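Putative glycerophosphodiester phosphodiesterase (Galdieria sulphuraria, PDB 2O55) is a putative member of the glycerophosphodiester phosphodiesterase family whose single chain folds as an alpha/beta barrel of the TIM type. Local coordinates at residues V4-V10 with Q237-S243; P38-L44 with L109-L115; K165-N171 with A190-L196. All coordinates share one frame; numbering follows the deposited sequence.

How the contacts relate
All three contacts are parallel strand pairings in one curled sheet. Contact 1 joins the first strand, 8-12, to 240-243, the last in the sequence. Contacts 2 and 3 follow one another along the chain inside the loop it closes. The centres lie about 15 Å (1 and 2), 14 Å (1 and 3) and 13 Å (2 and 3) apart. Contacts 1 and 2 meet through the neighbouring strands 8-12 and 39-46, where V10 CG1 is 3.5 Å from E41 N. Contacts 2 and 3 meet where E114 OE2 is 3.5 Å from L169 CD1. Contacts 1 and 3 do not touch. Contact 1 thus seals the ring that the other two help to build.

Contact 1: residues V4-V10 with Q237-S243; sequences VIIPKIV and QVDLICS
K8 and L240, I9 and I241, and V10 and C242 face each other as parallel bridges, and backbone hydrogen bonds zip the two strands together. K8 N gives its hydrogen to D239 O, and K8 O receives I241 N. Two residues further on, V10 N reaches I241 O at 2.8 Å, and V10 O accepts from S243 N. CA-H...O contacts accompany this ladder, among them L240 CA to K8 O at 3.3 Å.

A further polar tie lies ahead of the strand. Q237, with positive phi just past helix 227-236, has a side chain bent at chi2 (-111°) that brings its amide to the incoming chain. There OE1 takes the backbone hydrogen of I5 N at 2.8 Å, in the carbonyl plane. D239 meets I5 differently: OD1 lies 3.6 Å from I5 CD1, a plain van der Waals contact, while OD2 is held by V215 N and H209 NE2.

Apolar contacts fall on both faces. P7 lies alongside I241, its CB 4.1 Å from I241 CG1, and P7 CB is as far from V238 CG2. P7 and I241 also meet helix 227-236. On the face of K8 and L240, V10 spreads its two methyls: CG2 goes to L240 CD2 at 3.7 Å and CG1 to C242 SG at 4.0 Å. V10 and C242 also touch E41 of the next strand, whereas I9 turns outward to helix 246-253. This joining of the first and last strands, with helices outside, is the closure of a TIM barrel.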
loop_
_atom_site.group_PDB
_atom_site.type_symbol
_atom_site.label_atom_id
_atom_site.label_comp_id
_atom_site.label_asym_id
_atom_site.label_seq_id
_atom_site.Cartn_x
_atom_site.Cartn_y
_atom_site.Cartn_z
ATOM N N VAL A 4 19.870 -15.511 -7.546
ATOM C CA VAL A 4 18.698 -15.667 -6.655
ATOM C C VAL A 4 18.213 -14.367 -5.980
ATOM O O VAL A 4 18.965 -13.729 -5.255
ATOM C CB VAL A 4 18.928 -16.769 -5.574
ATOM C CG1 VAL A 4 17.731 -16.835 -4.595
ATOM C CG2 VAL A 4 19.194 -18.131 -6.228
ATOM N N ILE A 5 16.960 -13.991 -6.228
ATOM C CA ILE A 5 16.357 -12.787 -5.627
ATOM C C ILE A 5 15.760 -13.065 -4.239
ATOM O O ILE A 5 14.786 -13.811 -4.107
ATOM C CB ILE A 5 15.226 -12.155 -6.525
ATOM C CG1 ILE A 5 15.701 -11.874 -7.955
ATOM C CG2 ILE A 5 14.681 -10.888 -5.890
ATOM C CD1 ILE A 5 14.619 -11.230 -8.828
ATOM N N ILE A 6 16.329 -12.452 -3.208
ATOM C CA ILE A 6 15.691 -12.438 -1.891
ATOM C C ILE A 6 14.703 -11.251 -1.869
ATOM O O ILE A 6 15.111 -10.095 -2.025
ATOM C CB ILE A 6 16.735 -12.345 -0.727
ATOM C CG1 ILE A 6 17.812 -13.426 -0.866
ATOM C CG2 ILE A 6 16.057 -12.478 0.632
ATOM C CD1 ILE A 6 19.262 -12.920 -0.544
ATOM N N PRO A 7 13.399 -11.529 -1.674
ATOM C CA PRO A 7 12.407 -10.450 -1.795
ATOM C C PRO A 7 12.438 -9.566 -0.566
ATOM O O PRO A 7 12.845 -10.019 0.499
ATOM C CB PRO A 7 11.065 -11.196 -1.877
ATOM C CG PRO A 7 11.410 -12.694 -1.932
ATOM C CD PRO A 7 12.768 -12.805 -1.300
ATOM N N LYS A 8 12.026 -8.317 -0.703
ATOM C CA LYS A 8 11.966 -7.424 0.451
ATOM C C LYS A 8 10.558 -7.405 1.060
ATOM O O LYS A 8 9.578 -7.622 0.341
ATOM C CB LYS A 8 12.404 -6.020 0.045
ATOM C CG LYS A 8 13.858 -5.933 -0.353
ATOM C CD LYS A 8 14.151 -4.652 -1.058
ATOM C CE LYS A 8 15.612 -4.614 -1.408
ATOM N NZ LYS A 8 15.723 -4.432 -2.896
ATOM N N ILE A 9 10.460 -7.153 2.365
ATOM C CA ILE A 9 9.161 -7.166 3.055
ATOM C C ILE A 9 8.421 -5.845 2.882
ATOM O O ILE A 9 8.996 -4.779 3.086
ATOM C CB ILE A 9 9.280 -7.391 4.589
ATOM C CG1 ILE A 9 10.405 -8.358 4.962
ATOM C CG2 ILE A 9 7.965 -7.832 5.177
ATOM C CD1 ILE A 9 10.281 -9.690 4.347
ATOM N N VAL A 10 7.140 -5.914 2.526
ATOM C CA VAL A 10 6.262 -4.752 2.651
ATOM C C VAL A 10 5.276 -5.002 3.788
ATOM O O VAL A 10 4.509 -5.970 3.739
ATOM C CB VAL A 10 5.476 -4.473 1.372
ATOM C CG1 VAL A 10 4.659 -3.236 1.569
ATOM C CG2 VAL A 10 6.410 -4.278 0.218
ATOM N N GLN A 237 10.257 -16.064 -7.321
ATOM C CA GLN A 237 11.294 -15.043 -7.496
ATOM C C GLN A 237 10.734 -13.614 -7.613
ATOM O O GLN A 237 11.284 -12.776 -8.322
ATOM C CB GLN A 237 12.215 -15.379 -8.689
ATOM C CG GLN A 237 13.133 -16.604 -8.523
ATOM C CD GLN A 237 14.615 -16.217 -8.411
ATOM O OE1 GLN A 237 15.059 -15.685 -7.379
ATOM N NE2 GLN A 237 15.394 -16.495 -9.475
ATOM N N VAL A 238 9.643 -13.344 -6.904
ATOM C CA VAL A 238 9.098 -11.990 -6.749
ATOM C C VAL A 238 10.106 -11.062 -6.076
ATOM O O VAL A 238 11.031 -11.533 -5.404
ATOM C CB VAL A 238 7.805 -12.000 -5.908
ATOM C CG1 VAL A 238 6.812 -12.953 -6.531
ATOM C CG2 VAL A 238 8.084 -12.401 -4.458
ATOM N N ASP A 239 9.911 -9.754 -6.249
ATOM C CA ASP A 239 10.791 -8.724 -5.679
ATOM C C ASP A 239 10.378 -8.281 -4.281
ATOM O O ASP A 239 11.221 -7.982 -3.440
ATOM C CB ASP A 239 10.848 -7.530 -6.621
ATOM C CG ASP A 239 11.346 -7.923 -7.996
ATOM O OD1 ASP A 239 12.537 -8.331 -8.126
ATOM O OD2 ASP A 239 10.543 -7.856 -8.948
ATOM N N LEU A 240 9.072 -8.236 -4.034
ATOM C CA LEU A 240 8.568 -7.770 -2.750
ATOM C C LEU A 240 7.391 -8.642 -2.364
ATOM O O LEU A 240 6.768 -9.300 -3.217
ATOM C CB LEU A 240 8.173 -6.285 -2.794
ATOM C CG LEU A 240 9.205 -5.198 -3.208
ATOM C CD1 LEU A 240 9.127 -4.766 -4.674
ATOM C CD2 LEU A 240 9.038 -3.992 -2.362
ATOM N N ILE A 241 7.123 -8.700 -1.064
ATOM C CA ILE A 241 5.977 -9.438 -0.560
ATOM C C ILE A 241 5.229 -8.572 0.410
ATOM O O ILE A 241 5.778 -8.172 1.454
ATOM C CB ILE A 241 6.375 -10.712 0.155
ATOM C CG1 ILE A 241 7.157 -11.613 -0.812
ATOM C CG2 ILE A 241 5.107 -11.377 0.732
ATOM C CD1 ILE A 241 7.635 -12.880 -0.236
ATOM N N CYS A 242 3.989 -8.262 0.051
ATOM C CA CYS A 242 3.161 -7.478 0.920
ATOM C C CYS A 242 2.478 -8.470 1.848
ATOM O O CYS A 242 1.424 -9.032 1.515
ATOM C CB CYS A 242 2.167 -6.649 0.112
ATOM S SG CYS A 242 1.335 -5.371 1.080
ATOM N N SER A 243 3.102 -8.666 3.012
ATOM C CA SER A 243 2.763 -9.719 3.974
ATOM C C SER A 243 1.869 -9.249 5.106
ATOM O O SER A 243 1.982 -8.121 5.569
ATOM C CB SER A 243 4.051 -10.264 4.587
ATOM O OG SER A 243 3.786 -11.307 5.516
#

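Contact 2: residues P38-L44 with L109-L115; sequences PYIETDL and LKLNLEL
Y39 and K110, bridge partners on one face, both carry CG beside the backbone N (chi1 -73° in Y39), and their side chains cross obliquely. K110 runs along the ring: its CB lies near Y39 CE2 and its CD is 3.6 Å from Y39 OH. Further along that face, E41 puts CG anti to the backbone N, and its bend at chi2 (-80°) brings OE1 to 3.4 Å from E114 CB.

Six backbone hydrogen bonds hold the register, from K110 N to P38 O through to L44 N to E114 O (2.7 Å). On the other face, toward helix 26-34, I40 and L111 lie side by side, I40 CD1 3.7 Å from L111 CD2. T42 CG2 and L113 CD2 pair likewise, and L44 CD1 reaches L115 CD2.

Carboxylates gather at the C-terminal end: D43 OD1 is 3.7 Å from E114 OE1. D43 OD2 is hydrogen-bonded to N24 ND2 and makes a long, weak ion pair with R13 NE. A sulfate, probably from the crystallisation liquor, sits about 3 Å from the E114 side chain. The clustered carboxylates would probably favour cationic partners; the sulfate, an anion, may mark a pocket but does not show what binds there.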
loop_
_atom_site.group_PDB
_atom_site.type_symbol
_atom_site.label_atom_id
_atom_site.label_comp_id
_atom_site.label_asym_id
_atom_site.label_seq_id
_atom_site.Cartn_x
_atom_site.Cartn_y
_atom_site.Cartn_z
ATOM N N PRO A 38 11.741 -2.706 5.580
ATOM C CA PRO A 38 12.104 -1.608 4.687
ATOM C C PRO A 38 10.958 -0.835 4.065
ATOM O O PRO A 38 11.158 0.318 3.694
ATOM C CB PRO A 38 12.935 -2.300 3.596
ATOM C CG PRO A 38 12.477 -3.676 3.595
ATOM C CD PRO A 38 12.047 -4.021 4.991
ATOM N N TYR A 39 9.789 -1.464 3.943
ATOM C CA TYR A 39 8.613 -0.885 3.273
ATOM C C TYR A 39 7.357 -1.082 4.085
ATOM O O TYR A 39 7.245 -2.094 4.784
ATOM C CB TYR A 39 8.344 -1.600 1.957
ATOM C CG TYR A 39 9.309 -1.280 0.860
ATOM C CD1 TYR A 39 10.369 -2.123 0.571
ATOM C CD2 TYR A 39 9.146 -0.149 0.097
ATOM C CE1 TYR A 39 11.257 -1.832 -0.447
ATOM C CE2 TYR A 39 10.029 0.160 -0.907
ATOM C CZ TYR A 39 11.079 -0.682 -1.180
ATOM O OH TYR A 39 11.941 -0.351 -2.197
ATOM N N ILE A 40 6.404 -0.153 3.983
ATOM C CA ILE A 40 5.038 -0.465 4.396
ATOM C C ILE A 40 4.035 -0.074 3.317
ATOM O O ILE A 40 4.292 0.810 2.483
ATOM C CB ILE A 40 4.626 0.161 5.749
ATOM C CG1 ILE A 40 4.637 1.689 5.681
ATOM C CG2 ILE A 40 5.466 -0.378 6.923
ATOM C CD1 ILE A 40 3.279 2.294 5.274
ATOM N N GLU A 41 2.889 -0.749 3.335
ATOM C CA GLU A 41 1.783 -0.411 2.470
ATOM C C GLU A 41 0.776 0.282 3.354
ATOM O O GLU A 41 0.591 -0.121 4.486
ATOM C CB GLU A 41 1.181 -1.670 1.846
ATOM C CG GLU A 41 0.089 -1.412 0.813
ATOM C CD GLU A 41 -1.305 -1.101 1.431
ATOM O OE1 GLU A 41 -2.060 -0.331 0.800
ATOM O OE2 GLU A 41 -1.666 -1.607 2.534
ATOM N N THR A 42 0.134 1.333 2.848
ATOM C CA THR A 42 -0.997 1.963 3.546
ATOM C C THR A 42 -2.071 2.472 2.579
ATOM O O THR A 42 -1.832 2.624 1.375
ATOM C CB THR A 42 -0.548 3.072 4.523
ATOM O OG1 THR A 42 -1.615 3.370 5.420
ATOM C CG2 THR A 42 -0.184 4.313 3.792
ATOM N N ASP A 43 -3.248 2.742 3.135
ATOM C CA ASP A 43 -4.446 2.995 2.353
ATOM C C ASP A 43 -4.890 4.455 2.439
ATOM O O ASP A 43 -5.332 4.902 3.492
ATOM C CB ASP A 43 -5.563 2.082 2.872
ATOM C CG ASP A 43 -5.154 0.591 2.904
ATOM O OD1 ASP A 43 -4.892 0.009 1.818
ATOM O OD2 ASP A 43 -5.118 0.004 4.020
ATOM N N LEU A 44 -4.782 5.194 1.334
ATOM C CA LEU A 44 -5.155 6.623 1.305
ATOM C C LEU A 44 -6.614 6.847 0.967
ATOM O O LEU A 44 -7.089 6.361 -0.063
ATOM C CB LEU A 44 -4.329 7.395 0.274
ATOM C CG LEU A 44 -2.819 7.226 0.224
ATOM C CD1 LEU A 44 -2.272 8.216 -0.783
ATOM C CD2 LEU A 44 -2.193 7.430 1.600
ATOM N N LEU A 109 12.631 4.254 5.745
ATOM C CA LEU A 109 11.388 3.619 5.333
ATOM C C LEU A 109 10.942 4.179 3.999
ATOM O O LEU A 109 11.006 5.386 3.769
ATOM C CB LEU A 109 10.284 3.899 6.350
ATOM C CG LEU A 109 8.927 3.209 6.148
ATOM C CD1 LEU A 109 9.065 1.701 6.314
ATOM C CD2 LEU A 109 7.911 3.753 7.128
ATOM N N LYS A 110 10.506 3.292 3.115
ATOM C CA LYS A 110 9.839 3.701 1.891
ATOM C C LYS A 110 8.387 3.268 2.025
ATOM O O LYS A 110 8.084 2.409 2.855
ATOM C CB LYS A 110 10.497 3.072 0.671
ATOM C CG LYS A 110 12.007 3.225 0.635
ATOM C CD LYS A 110 12.579 2.832 -0.705
ATOM C CE LYS A 110 14.070 3.090 -0.731
ATOM N NZ LYS A 110 14.773 1.944 -1.364
ATOM N N LEU A 111 7.488 3.864 1.235
ATOM C CA LEU A 111 6.059 3.584 1.366
ATOM C C LEU A 111 5.388 3.131 0.058
ATOM O O LEU A 111 5.698 3.626 -1.046
ATOM C CB LEU A 111 5.328 4.813 1.906
ATOM C CG LEU A 111 5.976 5.597 3.056
ATOM C CD1 LEU A 111 5.599 7.060 2.969
ATOM C CD2 LEU A 111 5.616 5.033 4.442
ATOM N N ASN A 112 4.464 2.181 0.197
ATOM C CA ASN A 112 3.457 1.934 -0.825
ATOM C C ASN A 112 2.094 2.512 -0.410
ATOM O O ASN A 112 1.459 2.039 0.532
ATOM C CB ASN A 112 3.357 0.453 -1.127
ATOM C CG ASN A 112 4.652 -0.121 -1.655
ATOM O OD1 ASN A 112 5.486 0.580 -2.229
ATOM N ND2 ASN A 112 4.828 -1.410 -1.468
ATOM N N LEU A 113 1.671 3.551 -1.123
ATOM C CA LEU A 113 0.396 4.192 -0.880
ATOM C C LEU A 113 -0.659 3.691 -1.864
ATOM O O LEU A 113 -0.538 3.937 -3.067
ATOM C CB LEU A 113 0.557 5.694 -1.015
ATOM C CG LEU A 113 1.781 6.245 -0.275
ATOM C CD1 LEU A 113 1.924 7.728 -0.530
ATOM C CD2 LEU A 113 1.736 5.976 1.216
ATOM N N GLU A 114 -1.675 2.970 -1.365
ATOM C CA GLU A 114 -2.827 2.632 -2.205
ATOM C C GLU A 114 -3.912 3.740 -2.203
ATOM O O GLU A 114 -4.411 4.161 -1.148
ATOM C CB GLU A 114 -3.434 1.251 -1.897
ATOM C CG GLU A 114 -4.538 0.894 -2.912
ATOM C CD GLU A 114 -5.195 -0.470 -2.720
ATOM O OE1 GLU A 114 -4.972 -1.114 -1.657
ATOM O OE2 GLU A 114 -5.948 -0.880 -3.658
ATOM N N LEU A 115 -4.255 4.204 -3.398
ATOM C CA LEU A 115 -5.387 5.084 -3.549
ATOM C C LEU A 115 -6.678 4.262 -3.456
ATOM O O LEU A 115 -7.166 3.737 -4.454
ATOM C CB LEU A 115 -5.289 5.857 -4.875
ATOM C CG LEU A 115 -3.941 6.464 -5.321
ATOM C CD1 LEU A 115 -4.130 7.359 -6.553
ATOM C CD2 LEU A 115 -3.254 7.239 -4.194
#

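Contact 3: residues K165-N171 with A190-L196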
loop_
_atom_site.group_PDB
_atom_site.type_symbol
_atom_site.label_atom_id
_atom_site.label_comp_id
_atom_site.label_asym_id
_atom_site.label_seq_id
_atom_site.Cartn_x
_atom_site.Cartn_y
_atom_site.Cartn_z
ATOM N N LYS A 165 6.589 7.575 -8.962
ATOM C CA LYS A 165 6.637 6.125 -9.097
ATOM C C LYS A 165 5.272 5.467 -8.810
ATOM O O LYS A 165 4.630 5.737 -7.797
ATOM C CB LYS A 165 7.741 5.538 -8.222
ATOM C CG LYS A 165 9.132 6.035 -8.590
ATOM C CD LYS A 165 10.133 4.878 -8.767
ATOM C CE LYS A 165 9.845 3.635 -7.832
ATOM N NZ LYS A 165 10.012 3.820 -6.332
ATOM N N ILE A 166 4.844 4.603 -9.727
ATOM C CA ILE A 166 3.549 3.933 -9.626
ATOM C C ILE A 166 3.618 2.428 -9.904
ATOM O O ILE A 166 4.365 1.956 -10.778
ATOM C CB ILE A 166 2.488 4.601 -10.518
ATOM C CG1 ILE A 166 2.728 4.293 -11.989
ATOM C CG2 ILE A 166 2.488 6.113 -10.296
ATOM C CD1 ILE A 166 1.544 4.580 -12.850
ATOM N N THR A 167 2.834 1.687 -9.129
ATOM C CA THR A 167 2.716 0.251 -9.293
ATOM C C THR A 167 1.277 -0.042 -9.663
ATOM O O THR A 167 0.352 0.391 -8.974
ATOM C CB THR A 167 3.072 -0.473 -7.991
ATOM O OG1 THR A 167 4.400 -0.121 -7.614
ATOM C CG2 THR A 167 2.974 -2.003 -8.133
ATOM N N TYR A 168 1.087 -0.769 -10.756
ATOM C CA TYR A 168 -0.243 -1.186 -11.150
ATOM C C TYR A 168 -0.599 -2.410 -10.317
ATOM O O TYR A 168 0.216 -3.352 -10.209
ATOM C CB TYR A 168 -0.246 -1.534 -12.631
ATOM C CG TYR A 168 -0.612 -0.408 -13.587
ATOM C CD1 TYR A 168 -0.421 0.932 -13.245
ATOM C CD2 TYR A 168 -1.114 -0.702 -14.866
ATOM C CE1 TYR A 168 -0.752 1.962 -14.139
ATOM C CE2 TYR A 168 -1.438 0.323 -15.777
ATOM C CZ TYR A 168 -1.265 1.664 -15.397
ATOM O OH TYR A 168 -1.621 2.679 -16.273
ATOM N N LEU A 169 -1.796 -2.385 -9.716
ATOM C CA LEU A 169 -2.320 -3.501 -8.928
ATOM C C LEU A 169 -3.289 -4.349 -9.748
ATOM O O LEU A 169 -4.250 -3.815 -10.298
ATOM C CB LEU A 169 -3.062 -2.972 -7.708
ATOM C CG LEU A 169 -2.353 -2.780 -6.373
ATOM C CD1 LEU A 169 -3.170 -1.850 -5.512
ATOM C CD2 LEU A 169 -2.182 -4.093 -5.661
ATOM N N PHE A 170 -3.076 -5.662 -9.797
ATOM C CA PHE A 170 -3.984 -6.533 -10.536
ATOM C C PHE A 170 -4.910 -7.395 -9.694
ATOM O O PHE A 170 -4.875 -7.351 -8.460
ATOM C CB PHE A 170 -3.201 -7.411 -11.504
ATOM C CG PHE A 170 -2.593 -6.641 -12.603
ATOM C CD1 PHE A 170 -1.257 -6.266 -12.547
ATOM C CD2 PHE A 170 -3.379 -6.200 -13.671
ATOM C CE1 PHE A 170 -0.702 -5.487 -13.576
ATOM C CE2 PHE A 170 -2.840 -5.445 -14.687
ATOM C CZ PHE A 170 -1.501 -5.077 -14.648
ATOM N N ASN A 171 -5.719 -8.199 -10.391
ATOM C CA ASN A 171 -6.641 -9.158 -9.793
ATOM C C ASN A 171 -7.675 -8.463 -8.908
ATOM O O ASN A 171 -7.977 -8.925 -7.790
ATOM C CB ASN A 171 -5.890 -10.223 -9.002
ATOM C CG ASN A 171 -4.662 -10.736 -9.721
ATOM O OD1 ASN A 171 -3.557 -10.633 -9.191
ATOM N ND2 ASN A 171 -4.843 -11.314 -10.922
ATOM N N ALA A 190 4.082 2.689 -15.399
ATOM C CA ALA A 190 4.297 2.059 -14.104
ATOM C C ALA A 190 5.677 1.437 -14.069
ATOM O O ALA A 190 6.160 0.944 -15.095
ATOM C CB ALA A 190 3.251 0.998 -13.862
ATOM N N ASN A 191 6.313 1.445 -12.903
ATOM C CA ASN A 191 7.594 0.761 -12.781
ATOM C C ASN A 191 7.442 -0.634 -12.175
ATOM O O ASN A 191 8.357 -1.460 -12.228
ATOM C CB ASN A 191 8.605 1.616 -12.013
ATOM C CG ASN A 191 8.407 1.546 -10.509
ATOM O OD1 ASN A 191 7.325 1.851 -9.985
ATOM N ND2 ASN A 191 9.459 1.133 -9.800
ATOM N N GLY A 192 6.278 -0.915 -11.611
ATOM C CA GLY A 192 6.048 -2.228 -11.025
ATOM C C GLY A 192 4.635 -2.729 -11.223
ATOM O O GLY A 192 3.740 -1.961 -11.565
ATOM N N VAL A 193 4.460 -4.029 -11.000
ATOM C CA VAL A 193 3.150 -4.695 -10.934
ATOM C C VAL A 193 3.000 -5.401 -9.595
ATOM O O VAL A 193 4.003 -5.790 -8.956
ATOM C CB VAL A 193 2.922 -5.769 -12.050
ATOM C CG1 VAL A 193 2.830 -5.142 -13.420
ATOM C CG2 VAL A 193 4.006 -6.834 -12.019
ATOM N N SER A 194 1.742 -5.580 -9.192
ATOM C CA SER A 194 1.444 -6.236 -7.930
ATOM C C SER A 194 0.247 -7.184 -8.050
ATOM O O SER A 194 -0.830 -6.795 -8.530
ATOM C CB SER A 194 1.245 -5.196 -6.837
ATOM O OG SER A 194 0.751 -5.804 -5.664
HETATM N N MSE A 195 0.430 -8.428 -7.618
HETATM C CA MSE A 195 -0.577 -9.443 -7.888
HETATM C C MSE A 195 -0.954 -10.183 -6.651
HETATM O O MSE A 195 -0.127 -10.374 -5.771
HETATM C CB MSE A 195 -0.054 -10.465 -8.882
HETATM C CG MSE A 195 1.276 -10.049 -9.542
HETATM SE SE MSE A 195 1.001 -9.083 -11.199
HETATM C CE MSE A 195 -0.254 -10.393 -11.945
ATOM N N LEU A 196 -2.198 -10.640 -6.605
ATOM C CA LEU A 196 -2.639 -11.489 -5.519
ATOM C C LEU A 196 -1.947 -12.852 -5.595
ATOM O O LEU A 196 -1.657 -13.377 -6.679
ATOM C CB LEU A 196 -4.176 -11.578 -5.445
ATOM C CG LEU A 196 -4.892 -10.408 -4.733
ATOM C CD1 LEU A 196 -4.552 -8.997 -5.268
ATOM C CD2 LEU A 196 -6.384 -10.635 -4.772
#
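F170 and V193 mark the tightly packed side of this pairing: V193 CG1 comes up to the ring edge, 3.6 Å from F170 CE1. The selenium of M195, a selenomethionine, lies obliquely beside the same ring in a Met-aromatic contact, 3.9 Å from F170 CD1. H151 meets F170 edge-to-face and stacks on Y168. The Y168 ring also leans on the methyl of A190, with CD1 3.7 Å from A190 CB, and helix 181-187 closes over this face.

Backbone bonds link Y168 N to G192 O, S194 N to Y168 O and F170 N to S194 O, the last nearly straight at 178°. Beyond the strand, the N171 side chain takes over: OD1 accepts L196 N at 2.9 Å, and ND2 is held by Q175 O and T177 OG1. On the face opposite the rings, L169 CD2 lies 3.4 Å from S194 OG, near W218.

The open side is at K165, exposed, which runs across the side chain of N191, while I166 and A190 stay buried. N191 N holds I166 O at 2.9 Å. Adjacent parallel strands with their connecting helix packed on the outer face form a beta-alpha-beta unit, the repeating element of a TIM barrel.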